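Local coordinates for DyP-type peroxidase (Thermobifida cellulosilytica, PDB 4GS1), which probably uses its bound haem and hydrogen peroxide to oxidise dyes and other organic substrates, as DyP-type peroxidases do, at residues Pro61-Pro66 against Leu116-Ala121; Leu105-Gly110 against Leu151-Glu156; Arg141-Gly146 against Thr177-Leu182; His233-Gly238 against Leu376-Ala381. All coordinates share one frame; numbering follows the deposited sequence.

Contact 1 (Pro61-Pro66 against Leu116-Ala121)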
loop_
_atom_site.group_PDB
_atom_site.type_symbol
_atom_site.label_atom_id
_atom_site.label_comp_id
_atom_site.label_asym_id
_atom_site.label_seq_id
_atom_site.Cartn_x
_atom_site.Cartn_y
_atom_site.Cartn_z
ATOM N N PRO B 61 -25.331 13.859 16.458
ATOM C CA PRO B 61 -26.524 14.456 15.846
ATOM C C PRO B 61 -26.258 15.860 15.316
ATOM O O PRO B 61 -27.200 16.538 14.902
ATOM C CB PRO B 61 -27.540 14.476 16.998
ATOM C CG PRO B 61 -26.714 14.548 18.233
ATOM C CD PRO B 61 -25.386 13.893 17.932
ATOM N N ALA B 62 -24.997 16.285 15.327
ATOM C CA ALA B 62 -24.616 17.572 14.750
ATOM C C ALA B 62 -25.044 17.684 13.286
ATOM O O ALA B 62 -25.549 18.721 12.851
ATOM C CB ALA B 62 -23.121 17.784 14.875
ATOM N N ARG B 63 -24.838 16.612 12.527
ATOM C CA ARG B 63 -25.217 16.603 11.118
ATOM C C ARG B 63 -26.720 16.824 10.899
ATOM O O ARG B 63 -27.126 17.396 9.888
ATOM C CB ARG B 63 -24.774 15.296 10.448
ATOM C CG ARG B 63 -24.789 15.382 8.923
ATOM C CD ARG B 63 -24.473 14.057 8.239
ATOM N NE ARG B 63 -24.291 14.270 6.804
ATOM C CZ ARG B 63 -25.289 14.437 5.940
ATOM N NH1 ARG B 63 -26.549 14.398 6.357
ATOM N NH2 ARG B 63 -25.032 14.639 4.655
ATOM N N ALA B 64 -27.541 16.389 11.855
ATOM C CA ALA B 64 -29.000 16.428 11.690
ATOM C C ALA B 64 -29.635 17.798 11.942
ATOM O O ALA B 64 -30.839 17.972 11.755
ATOM C CB ALA B 64 -29.661 15.377 12.570
ATOM N N GLU B 65 -28.831 18.765 12.369
ATOM C CA GLU B 65 -29.326 20.116 12.609
ATOM C C GLU B 65 -28.422 21.112 11.884
ATOM O O GLU B 65 -27.217 21.141 12.126
ATOM C CB GLU B 65 -29.365 20.399 14.112
ATOM C CG GLU B 65 -30.299 21.522 14.514
ATOM C CD GLU B 65 -29.605 22.869 14.577
ATOM O OE1 GLU B 65 -28.759 23.063 15.482
ATOM O OE2 GLU B 65 -29.905 23.733 13.720
ATOM N N PRO B 66 -29.006 21.930 10.988
ATOM C CA PRO B 66 -28.243 22.818 10.094
ATOM C C PRO B 66 -27.225 23.712 10.806
ATOM O O PRO B 66 -26.095 23.812 10.337
ATOM C CB PRO B 66 -29.332 23.669 9.431
ATOM C CG PRO B 66 -30.544 22.786 9.444
ATOM C CD PRO B 66 -30.457 22.005 10.732
ATOM N N LEU B 116 -23.390 20.799 2.005
ATOM C CA LEU B 116 -24.215 21.989 1.824
ATOM C C LEU B 116 -25.673 21.665 2.114
ATOM O O LEU B 116 -26.395 22.484 2.693
ATOM C CB LEU B 116 -24.031 22.582 0.419
ATOM C CG LEU B 116 -22.764 23.423 0.216
ATOM C CD1 LEU B 116 -21.489 22.565 0.115
ATOM C CD2 LEU B 116 -22.903 24.291 -1.017
ATOM N N GLU B 117 -26.105 20.463 1.746
ATOM C CA GLU B 117 -27.470 20.038 2.067
ATOM C C GLU B 117 -27.688 19.960 3.584
ATOM O O GLU B 117 -28.698 20.442 4.099
ATOM C CB GLU B 117 -27.819 18.704 1.389
ATOM C CG GLU B 117 -27.811 18.761 -0.142
ATOM C CD GLU B 117 -28.638 19.919 -0.710
ATOM O OE1 GLU B 117 -29.715 20.225 -0.148
ATOM O OE2 GLU B 117 -28.208 20.529 -1.719
ATOM N N ALA B 118 -26.732 19.371 4.298
ATOM C CA ALA B 118 -26.825 19.278 5.758
ATOM C C ALA B 118 -26.844 20.651 6.430
ATOM O O ALA B 118 -27.439 20.815 7.493
ATOM C CB ALA B 118 -25.681 18.439 6.313
ATOM N N MET B 119 -26.177 21.630 5.821
ATOM C CA MET B 119 -26.148 22.986 6.373
ATOM C C MET B 119 -27.348 23.816 5.924
ATOM O O MET B 119 -27.420 25.004 6.240
ATOM C CB MET B 119 -24.859 23.716 5.974
ATOM C CG MET B 119 -23.584 23.055 6.456
ATOM S SD MET B 119 -22.082 23.983 6.054
ATOM C CE MET B 119 -22.140 24.015 4.267
ATOM N N ASP B 120 -28.277 23.193 5.195
ATOM C CA ASP B 120 -29.432 23.899 4.627
ATOM C C ASP B 120 -28.924 25.086 3.811
ATOM O O ASP B 120 -29.379 26.220 3.971
ATOM C CB ASP B 120 -30.404 24.344 5.734
ATOM C CG ASP B 120 -31.743 24.830 5.192
ATOM O OD1 ASP B 120 -32.165 24.380 4.104
ATOM O OD2 ASP B 120 -32.382 25.667 5.864
ATOM N N ALA B 121 -27.962 24.806 2.935
ATOM C CA ALA B 121 -27.302 25.845 2.155
ATOM C C ALA B 121 -27.300 25.549 0.660
ATOM O O ALA B 121 -26.308 25.799 -0.028
ATOM C CB ALA B 121 -25.879 26.049 2.654
HETATM O O HOH W 1 -28.950 19.142 8.914
HETATM O O HOH W 2 -26.522 26.512 8.386
#

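Contact 2 (Leu105-Gly110 against Leu151-Glu156)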
loop_
_atom_site.group_PDB
_atom_site.type_symbol
_atom_site.label_atom_id
_atom_site.label_comp_id
_atom_site.label_asym_id
_atom_site.label_seq_id
_atom_site.Cartn_x
_atom_site.Cartn_y
_atom_site.Cartn_z
ATOM N N LEU B 105 5.358 15.982 1.236
ATOM C CA LEU B 105 4.067 15.796 1.912
ATOM C C LEU B 105 3.108 16.927 1.577
ATOM O O LEU B 105 3.451 18.098 1.713
ATOM C CB LEU B 105 4.267 15.700 3.426
ATOM C CG LEU B 105 3.006 15.620 4.281
ATOM C CD1 LEU B 105 2.195 14.386 3.888
ATOM C CD2 LEU B 105 3.390 15.564 5.761
ATOM N N MET B 106 1.908 16.571 1.126
ATOM C CA MET B 106 0.919 17.565 0.729
ATOM C C MET B 106 -0.486 17.141 1.129
ATOM O O MET B 106 -0.821 15.952 1.074
ATOM C CB MET B 106 0.991 17.821 -0.785
ATOM C CG MET B 106 0.987 16.549 -1.642
ATOM S SD MET B 106 1.042 16.901 -3.430
ATOM C CE MET B 106 2.667 17.619 -3.615
ATOM N N VAL B 107 -1.298 18.123 1.521
ATOM C CA VAL B 107 -2.665 17.898 1.994
ATOM C C VAL B 107 -3.656 18.750 1.196
ATOM O O VAL B 107 -3.473 19.967 1.070
ATOM C CB VAL B 107 -2.802 18.245 3.507
ATOM C CG1 VAL B 107 -4.217 17.948 3.997
ATOM C CG2 VAL B 107 -1.790 17.460 4.334
ATOM N N THR B 108 -4.691 18.105 0.656
ATOM C CA THR B 108 -5.767 18.769 -0.077
ATOM C C THR B 108 -7.078 18.611 0.685
ATOM O O THR B 108 -7.384 17.517 1.159
ATOM C CB THR B 108 -5.981 18.115 -1.451
ATOM O OG1 THR B 108 -4.715 17.825 -2.054
ATOM C CG2 THR B 108 -6.803 19.029 -2.370
ATOM N N ILE B 109 -7.863 19.684 0.783
ATOM C CA ILE B 109 -9.110 19.652 1.543
ATOM C C ILE B 109 -10.318 19.919 0.637
ATOM O O ILE B 109 -10.359 20.922 -0.078
ATOM C CB ILE B 109 -9.095 20.700 2.696
ATOM C CG1 ILE B 109 -7.912 20.457 3.646
ATOM C CG2 ILE B 109 -10.393 20.668 3.460
ATOM C CD1 ILE B 109 -7.697 21.609 4.658
ATOM N N GLY B 110 -11.305 19.027 0.663
ATOM C CA GLY B 110 -12.458 19.182 -0.216
ATOM C C GLY B 110 -13.798 19.049 0.475
ATOM O O GLY B 110 -13.888 18.552 1.608
ATOM N N LEU B 151 -10.215 14.483 2.435
ATOM C CA LEU B 151 -8.789 14.801 2.502
ATOM C C LEU B 151 -8.070 13.965 1.436
ATOM O O LEU B 151 -8.332 12.769 1.298
ATOM C CB LEU B 151 -8.187 14.504 3.878
ATOM C CG LEU B 151 -8.580 15.421 5.037
ATOM C CD1 LEU B 151 -7.932 14.928 6.330
ATOM C CD2 LEU B 151 -8.154 16.854 4.736
ATOM N N GLN B 152 -7.195 14.602 0.660
ATOM C CA GLN B 152 -6.241 13.871 -0.169
ATOM C C GLN B 152 -4.892 14.134 0.478
ATOM O O GLN B 152 -4.472 15.284 0.595
ATOM C CB GLN B 152 -6.235 14.372 -1.618
ATOM C CG GLN B 152 -5.183 13.665 -2.502
ATOM C CD GLN B 152 -5.052 14.258 -3.892
ATOM O OE1 GLN B 152 -4.984 15.483 -4.069
ATOM N NE2 GLN B 152 -4.998 13.395 -4.885
ATOM N N VAL B 153 -4.224 13.076 0.926
ATOM C CA VAL B 153 -2.918 13.221 1.548
ATOM C C VAL B 153 -1.914 12.496 0.667
ATOM O O VAL B 153 -2.141 11.353 0.281
ATOM C CB VAL B 153 -2.902 12.638 2.977
ATOM C CG1 VAL B 153 -1.646 13.094 3.720
ATOM C CG2 VAL B 153 -4.151 13.057 3.757
ATOM N N GLY B 154 -0.811 13.157 0.325
ATOM C CA GLY B 154 0.161 12.543 -0.558
ATOM C C GLY B 154 1.573 12.699 -0.028
ATOM O O GLY B 154 1.880 13.677 0.636
ATOM N N ALA B 155 2.429 11.730 -0.322
ATOM C CA ALA B 155 3.840 11.828 0.042
ATOM C C ALA B 155 4.652 10.855 -0.776
ATOM O O ALA B 155 4.104 9.914 -1.339
ATOM C CB ALA B 155 4.031 11.560 1.527
ATOM N N GLU B 156 5.959 11.079 -0.840
ATOM C CA GLU B 156 6.846 10.201 -1.600
ATOM C C GLU B 156 7.252 8.983 -0.765
ATOM O O GLU B 156 7.911 8.073 -1.265
ATOM C CB GLU B 156 8.086 10.991 -2.055
ATOM C CG GLU B 156 9.048 10.262 -3.015
ATOM C CD GLU B 156 8.470 10.025 -4.406
ATOM O OE1 GLU B 156 7.444 10.643 -4.764
ATOM O OE2 GLU B 156 9.061 9.219 -5.159
HETATM O O HOH W 3 -2.506 16.038 -1.513
#

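Contact 3 (Arg141-Gly146 against Thr177-Leu182)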
loop_
_atom_site.group_PDB
_atom_site.type_symbol
_atom_site.label_atom_id
_atom_site.label_comp_id
_atom_site.label_asym_id
_atom_site.label_seq_id
_atom_site.Cartn_x
_atom_site.Cartn_y
_atom_site.Cartn_z
ATOM N N ARG B 141 -20.657 0.555 -5.087
ATOM C CA ARG B 141 -20.992 0.220 -3.696
ATOM C C ARG B 141 -21.313 1.528 -2.993
ATOM O O ARG B 141 -20.458 2.406 -2.922
ATOM C CB ARG B 141 -19.789 -0.414 -2.979
ATOM C CG ARG B 141 -19.540 -1.897 -3.250
ATOM C CD ARG B 141 -19.066 -2.159 -4.657
ATOM N NE ARG B 141 -18.567 -3.525 -4.812
ATOM C CZ ARG B 141 -18.754 -4.262 -5.902
ATOM N NH1 ARG B 141 -19.438 -3.766 -6.926
ATOM N NH2 ARG B 141 -18.269 -5.496 -5.966
ATOM N N PRO B 142 -22.535 1.664 -2.445
ATOM C CA PRO B 142 -22.945 2.945 -1.848
ATOM C C PRO B 142 -22.005 3.508 -0.779
ATOM O O PRO B 142 -21.810 4.724 -0.720
ATOM C CB PRO B 142 -24.312 2.617 -1.234
ATOM C CG PRO B 142 -24.845 1.524 -2.098
ATOM C CD PRO B 142 -23.640 0.688 -2.459
ATOM N N ARG B 143 -21.426 2.636 0.043
ATOM C CA ARG B 143 -20.564 3.099 1.126
ATOM C C ARG B 143 -19.169 3.487 0.641
ATOM O O ARG B 143 -18.371 4.025 1.410
ATOM C CB ARG B 143 -20.489 2.059 2.243
ATOM C CG ARG B 143 -21.818 1.866 2.975
ATOM C CD ARG B 143 -22.438 3.205 3.424
ATOM N NE ARG B 143 -21.671 3.886 4.472
ATOM C CZ ARG B 143 -22.149 4.859 5.241
ATOM N NH1 ARG B 143 -23.404 5.269 5.095
ATOM N NH2 ARG B 143 -21.382 5.415 6.172
ATOM N N TRP B 144 -18.889 3.220 -0.631
ATOM C CA TRP B 144 -17.644 3.647 -1.267
ATOM C C TRP B 144 -17.899 4.864 -2.155
ATOM O O TRP B 144 -17.062 5.211 -2.991
ATOM C CB TRP B 144 -17.068 2.534 -2.147
ATOM C CG TRP B 144 -16.447 1.392 -1.430
ATOM C CD1 TRP B 144 -16.244 1.264 -0.087
ATOM C CD2 TRP B 144 -15.933 0.200 -2.035
ATOM N NE1 TRP B 144 -15.633 0.047 0.180
ATOM C CE2 TRP B 144 -15.432 -0.618 -1.004
ATOM C CE3 TRP B 144 -15.856 -0.256 -3.355
ATOM C CZ2 TRP B 144 -14.855 -1.868 -1.254
ATOM C CZ3 TRP B 144 -15.271 -1.495 -3.606
ATOM C CH2 TRP B 144 -14.786 -2.287 -2.559
ATOM N N CYS B 145 -19.055 5.501 -1.984
ATOM C CA CYS B 145 -19.393 6.678 -2.776
ATOM C C CYS B 145 -19.673 7.900 -1.923
ATOM O O CYS B 145 -20.140 7.783 -0.792
ATOM C CB CYS B 145 -20.623 6.410 -3.644
ATOM S SG CYS B 145 -20.377 5.138 -4.883
ATOM N N GLY B 146 -19.404 9.076 -2.477
ATOM C CA GLY B 146 -19.792 10.313 -1.819
ATOM C C GLY B 146 -19.003 10.686 -0.572
ATOM O O GLY B 146 -17.856 10.272 -0.383
ATOM N N THR B 177 -16.394 11.374 10.851
ATOM C CA THR B 177 -16.258 9.918 10.821
ATOM C C THR B 177 -15.816 9.514 9.418
ATOM O O THR B 177 -16.332 10.045 8.436
ATOM C CB THR B 177 -17.599 9.222 11.108
ATOM O OG1 THR B 177 -18.153 9.719 12.334
ATOM C CG2 THR B 177 -17.393 7.723 11.225
ATOM N N VAL B 178 -14.865 8.591 9.312
ATOM C CA VAL B 178 -14.462 8.098 7.993
ATOM C C VAL B 178 -15.600 7.342 7.308
ATOM O O VAL B 178 -16.195 6.427 7.895
ATOM C CB VAL B 178 -13.212 7.197 8.068
ATOM C CG1 VAL B 178 -12.929 6.572 6.715
ATOM C CG2 VAL B 178 -11.993 8.004 8.510
ATOM N N ARG B 179 -15.907 7.733 6.073
ATOM C CA ARG B 179 -16.919 7.043 5.272
ATOM C C ARG B 179 -16.292 5.947 4.409
ATOM O O ARG B 179 -16.731 4.791 4.434
ATOM C CB ARG B 179 -17.681 8.042 4.389
ATOM C CG ARG B 179 -18.830 7.436 3.598
ATOM C CD ARG B 179 -19.558 8.507 2.760
ATOM N NE ARG B 179 -20.636 7.913 1.965
ATOM C CZ ARG B 179 -21.883 7.762 2.402
ATOM N NH1 ARG B 179 -22.227 8.175 3.623
ATOM N NH2 ARG B 179 -22.792 7.200 1.621
ATOM N N TRP B 180 -15.269 6.316 3.648
ATOM C CA TRP B 180 -14.483 5.353 2.883
ATOM C C TRP B 180 -13.081 5.925 2.699
ATOM O O TRP B 180 -12.860 7.121 2.867
ATOM C CB TRP B 180 -15.139 4.992 1.526
ATOM C CG TRP B 180 -15.346 6.147 0.569
ATOM C CD1 TRP B 180 -16.505 6.874 0.387
ATOM C CD2 TRP B 180 -14.384 6.707 -0.331
ATOM N NE1 TRP B 180 -16.308 7.846 -0.571
ATOM C CE2 TRP B 180 -15.015 7.764 -1.024
ATOM C CE3 TRP B 180 -13.043 6.413 -0.618
ATOM C CZ2 TRP B 180 -14.354 8.530 -1.985
ATOM C CZ3 TRP B 180 -12.382 7.181 -1.579
ATOM C CH2 TRP B 180 -13.039 8.229 -2.245
ATOM N N SER B 181 -12.121 5.070 2.383
ATOM C CA SER B 181 -10.793 5.566 2.049
ATOM C C SER B 181 -10.123 4.606 1.093
ATOM O O SER B 181 -10.517 3.443 0.986
ATOM C CB SER B 181 -9.935 5.757 3.306
ATOM O OG SER B 181 -9.395 4.514 3.740
ATOM N N LEU B 182 -9.117 5.088 0.375
ATOM C CA LEU B 182 -8.351 4.208 -0.509
ATOM C C LEU B 182 -6.930 4.730 -0.651
ATOM O O LEU B 182 -6.713 5.929 -0.870
ATOM C CB LEU B 182 -9.015 4.092 -1.889
ATOM C CG LEU B 182 -8.445 3.074 -2.886
ATOM C CD1 LEU B 182 -8.471 1.682 -2.311
ATOM C CD2 LEU B 182 -9.255 3.134 -4.189
HETATM O O HOH W 4 -23.565 6.416 -1.266
HETATM O O HOH W 5 -18.978 5.195 8.089
HETATM O O HOH W 6 -19.163 3.724 5.206
HETATM O O HOH W 7 -25.126 5.899 2.790
#

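Contact 4 (His233-Gly238 against Leu376-Ala381)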
loop_
_atom_site.group_PDB
_atom_site.type_symbol
_atom_site.label_atom_id
_atom_site.label_comp_id
_atom_site.label_asym_id
_atom_site.label_seq_id
_atom_site.Cartn_x
_atom_site.Cartn_y
_atom_site.Cartn_z
ATOM N N HIS B 233 -22.392 31.691 -4.999
ATOM C CA HIS B 233 -21.603 30.558 -5.492
ATOM C C HIS B 233 -20.113 30.895 -5.610
ATOM O O HIS B 233 -19.309 30.039 -5.977
ATOM C CB HIS B 233 -22.107 30.121 -6.875
ATOM C CG HIS B 233 -23.537 29.676 -6.897
ATOM N ND1 HIS B 233 -24.227 29.464 -8.072
ATOM C CD2 HIS B 233 -24.406 29.395 -5.897
ATOM C CE1 HIS B 233 -25.456 29.073 -7.795
ATOM N NE2 HIS B 233 -25.594 29.025 -6.481
ATOM N N ALA B 234 -19.744 32.138 -5.313
ATOM C CA ALA B 234 -18.386 32.620 -5.579
ATOM C C ALA B 234 -17.304 32.061 -4.651
ATOM O O ALA B 234 -16.114 32.284 -4.883
ATOM C CB ALA B 234 -18.357 34.155 -5.582
ATOM N N TRP B 235 -17.701 31.344 -3.601
ATOM C CA TRP B 235 -16.726 30.691 -2.725
ATOM C C TRP B 235 -15.871 29.677 -3.480
ATOM O O TRP B 235 -14.799 29.294 -3.006
ATOM C CB TRP B 235 -17.406 30.027 -1.520
ATOM C CG TRP B 235 -18.351 28.910 -1.865
ATOM C CD1 TRP B 235 -19.659 29.030 -2.251
ATOM C CD2 TRP B 235 -18.069 27.501 -1.828
ATOM N NE1 TRP B 235 -20.203 27.782 -2.469
ATOM C CE2 TRP B 235 -19.250 26.827 -2.217
ATOM C CE3 TRP B 235 -16.937 26.743 -1.506
ATOM C CZ2 TRP B 235 -19.327 25.432 -2.295
ATOM C CZ3 TRP B 235 -17.013 25.357 -1.588
ATOM C CH2 TRP B 235 -18.200 24.717 -1.975
ATOM N N MET B 236 -16.345 29.246 -4.647
ATOM C CA MET B 236 -15.594 28.296 -5.474
ATOM C C MET B 236 -14.809 28.953 -6.610
ATOM O O MET B 236 -14.143 28.258 -7.377
ATOM C CB MET B 236 -16.501 27.192 -6.041
ATOM C CG MET B 236 -16.600 25.949 -5.168
ATOM S SD MET B 236 -14.997 25.222 -4.777
ATOM C CE MET B 236 -14.526 24.565 -6.379
ATOM N N ASP B 237 -14.875 30.280 -6.724
ATOM C CA ASP B 237 -14.047 30.986 -7.708
ATOM C C ASP B 237 -12.572 30.632 -7.517
ATOM O O ASP B 237 -12.033 30.764 -6.416
ATOM C CB ASP B 237 -14.217 32.508 -7.579
ATOM C CG ASP B 237 -15.575 33.000 -8.053
ATOM O OD1 ASP B 237 -16.449 32.165 -8.356
ATOM O OD2 ASP B 237 -15.771 34.237 -8.108
ATOM N N GLY B 238 -11.926 30.167 -8.583
ATOM C CA GLY B 238 -10.518 29.809 -8.507
ATOM C C GLY B 238 -10.247 28.424 -7.940
ATOM O O GLY B 238 -9.095 27.980 -7.890
ATOM N N LEU B 376 -17.727 13.230 -5.957
ATOM C CA LEU B 376 -17.391 14.553 -6.459
ATOM C C LEU B 376 -17.132 15.468 -5.271
ATOM O O LEU B 376 -17.908 15.478 -4.306
ATOM C CB LEU B 376 -18.534 15.107 -7.332
ATOM C CG LEU B 376 -18.467 16.581 -7.752
ATOM C CD1 LEU B 376 -17.281 16.855 -8.671
ATOM C CD2 LEU B 376 -19.770 17.017 -8.432
ATOM N N PHE B 377 -16.035 16.223 -5.327
ATOM C CA PHE B 377 -15.688 17.167 -4.273
ATOM C C PHE B 377 -15.279 18.509 -4.830
ATOM O O PHE B 377 -14.567 18.590 -5.835
ATOM C CB PHE B 377 -14.537 16.633 -3.406
ATOM C CG PHE B 377 -14.905 15.429 -2.594
ATOM C CD1 PHE B 377 -15.730 15.549 -1.484
ATOM C CD2 PHE B 377 -14.426 14.176 -2.932
ATOM C CE1 PHE B 377 -16.073 14.434 -0.728
ATOM C CE2 PHE B 377 -14.769 13.056 -2.177
ATOM C CZ PHE B 377 -15.596 13.190 -1.076
ATOM N N ALA B 378 -15.748 19.567 -4.174
ATOM C CA ALA B 378 -15.339 20.928 -4.485
ATOM C C ALA B 378 -14.095 21.250 -3.662
ATOM O O ALA B 378 -14.063 21.041 -2.443
ATOM C CB ALA B 378 -16.466 21.912 -4.152
ATOM N N VAL B 379 -13.059 21.741 -4.328
ATOM C CA VAL B 379 -11.795 22.023 -3.659
ATOM C C VAL B 379 -11.479 23.504 -3.819
ATOM O O VAL B 379 -10.948 23.943 -4.839
ATOM C CB VAL B 379 -10.665 21.139 -4.220
ATOM C CG1 VAL B 379 -9.328 21.504 -3.584
ATOM C CG2 VAL B 379 -10.984 19.668 -3.979
ATOM N N PRO B 380 -11.821 24.296 -2.797
ATOM C CA PRO B 380 -11.701 25.749 -2.970
ATOM C C PRO B 380 -10.277 26.291 -2.841
ATOM O O PRO B 380 -9.395 25.619 -2.318
ATOM C CB PRO B 380 -12.600 26.315 -1.857
ATOM C CG PRO B 380 -12.671 25.241 -0.821
ATOM C CD PRO B 380 -12.499 23.916 -1.545
ATOM N N ALA B 381 -10.069 27.508 -3.340
ATOM C CA ALA B 381 -8.846 28.250 -3.077
ATOM C C ALA B 381 -9.089 29.140 -1.863
ATOM O O ALA B 381 -10.103 29.838 -1.792
ATOM C CB ALA B 381 -8.482 29.098 -4.282
HETATM O O HOH W 8 -12.345 28.925 -4.430
#

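Contact 1 (Pro61-Pro66 against Leu116-Ala121)
Arg63 reaches Ala118 with a fully extended chain: CG lies anti to the backbone N (chi1 -164°), CG to NE stays stretched, and a chi4 of -78° turns the guanidinium so that one face lies over the alanine methyl. Arg63 CZ sits 4.0 Å from Ala118 CB, the methyl standing over the centre of the planar group. NE makes its salt bridge to Asp148, and the charge is answered there while the face meets the methyl.

The two backbones meet mostly through water. One molecule donates to both Arg63 O and Ala118 O, at 2.7 Å each. A second donates to Met119 O at 2.8 Å and, weakly, to Pro66 O. No direct hydrogen bond links the two segments; the nearest substitute is a CA-H...O contact from Pro66 CA to Ala118 O, 3.4 Å long. Beyond it the proline ring brushes Asp120, with Pro66 CB 3.9 Å from Asp120 CB. Met119 turns its side chain the other way, onto Ala73 of helix 66-90 and Leu392 of helix 390-393.

Both segments hold helix ends. Glu65 is the N-cap of helix 66-90, its carboxylate taking the backbone N of Ala67. At the other end of the contact Asp120 has positive phi, Ala121 N bonds Leu116 O at 2.8 Å and Asp120 N bonds Glu117 O at 3.0 Å. This is a Schellman motif closing helix 113-118, set beside the capped start of the first long helix of the N-terminal ferredoxin-like half.

Contact 2 (Leu105-Gly110 against Leu151-Glu156)
Met106 with Gly154, and two residues further on Thr108 with Gln152, form hydrogen-bonded antiparallel pairs, each with two backbone bonds. Met106 N to Gly154 O and Gly154 N to Met106 O both measure 2.9 Å; Thr108 N to Gln152 O is 2.8 Å and the return bond, Gln152 N to Thr108 O, 3.0 Å. CA-H...O contacts run between them, among them Leu151 CA to Thr108 O at 3.3 Å.

Apolar contacts fill the face that carries Val107, Ile109, Leu151 and Val153. Leu151 keeps CG beside its backbone N (chi1 -71°), which carries CD2 to within 3.8 Å of Ile109 CG1. Leu105 CD1 touches Val153 CG1 and Ala155 CB. Helices 66-90 and 158-172 cover this face, with Leu77, Ala84, Leu161 and Leu168 among the residues against it.

The opposite face, carrying Met106, Thr108 and Gln152, is more polar. Thr108 OG1 bonds Pro41 O and accepts from a water 2.9 Å away, which also donates to Gln152 O and weakly to Met106 O. Arg320 packs there on Met106 and Gln152.

The strands are an outermost and an inner one of a 2-3-1-4 antiparallel sheet with helices on one face: the ferredoxin-like fold.

Contact 3 (Arg141-Gly146 against Thr177-Leu182)
Arg179 sends its side chain straight into the 141-146 turn, CG lying anti to the backbone N (chi1 -175°) and the chain extended as far as NE. From CB outward, CG passes Arg143 O and CD comes alongside Cys145 O at 3.7 Å. NE then donates to that same Cys145 O, 2.8 Å away, with an N-H...O angle of 156° and nearly along the C=O axis. At the tip the branches part. NH1 bears the salt bridge to Asp57 and lies over one face of the Arg143 guanidinium, Arg143 NH1 and Arg179 NH1 being 3.5 Å apart and the planes 38° from each other; as Arg143 was modelled in two conformers, this approach of like charges is doubtful in detail, and Asp57 would probably ease it. NH2 donates to two waters, one of them bound also to Pro142 O.

Next along the strand, Trp180 donates from NE1 to Gly146 O at 2.9 Å, a more bent bond, while Trp144 C lies over one face of its ring, 3.5 Å from Trp180 CD1. Trp180 CB packs 3.4 Å from Arg143 O. Were Arg179 an alanine, Cys145 O and Asp57 would probably lose this partner, and the turn would be held to the strand chiefly through Trp180.

Around this site, Trp144 makes a cation-pi contact with Arg246, and Trp328 of the second subunit packs on Val178 and Ser181. Opposite Ala55, strand 176-185 carries two residues, Arg179 and Trp180, instead of one, which makes a classic beta bulge in this outermost strand of the N-terminal ferredoxin-like sheet.

Contact 4 (His233-Gly238 against Leu376-Ala381)
The end of strand 369-379, an outermost strand of the C-terminal ferredoxin-like sheet, meets the 3-10 turn 233-236 that leads into strand 240-249, and Met236 and Trp235 pack here on Ala378 and Pro380. Met236 is folded back on itself at chi2 (-55°) and chi3 (-70°), which lays its sulfur across the strand. SD rests 3.7 Å from Ala378 CB and 3.9 Å from Pro380 CB, and CE reaches on to Val379 N at 3.8 Å. Trp235 comes in next to it, its ring atom CH2 4.0 Å from Ala378 CB, while Met236 CG lies over one face of its indole, toward the rim. A serine in place of Met236 would probably open a gap between the turn and the Ala378 and Pro380 side chains and leave that indole face less well covered.

One water links the backbones of the two segments. It donates to Trp235 O at 2.9 Å and to Asp237 O at 2.7 Å, and accepts from Ala381 N at 2.9 Å, joining the turn to the strand's exit where no direct hydrogen bond does. Just past it, Ala381 CB packs 3.8 Å from Gly238 O.

Trp235 NE1 donates to Arg124 O, and its ring packs on Ile111, whose backbone also bonds Ala378. The contact therefore lies where the two ferredoxin-like halves of the DyP fold come together, the last strand of the second beside the edge strand 106-111 of the first.

Contacts 2 and 4 are buried; contacts 1 and 3 lie at the surface. Contacts 2 and 3 serve the same N-terminal sheet from its two outermost strands, the first by regular strand pairing, the second by a bulge whose side chains bind loop carbonyls. Contact 1 joins helix ends through waters and apolar touches, and contact 4 packs sulfur and indole of a turn on alanine and proline at the end of the C-terminal sheet's outermost strand. Contact 4 also meets the others: Leu116 CD2 lies 4.0 Å from Trp235 CZ2, Val379 packs on Thr108 and Gly110, and Phe377 touches Gly146 O. Charged groups mark the surface contacts; of the buried ones, only contact 2 adds direct backbone bonds.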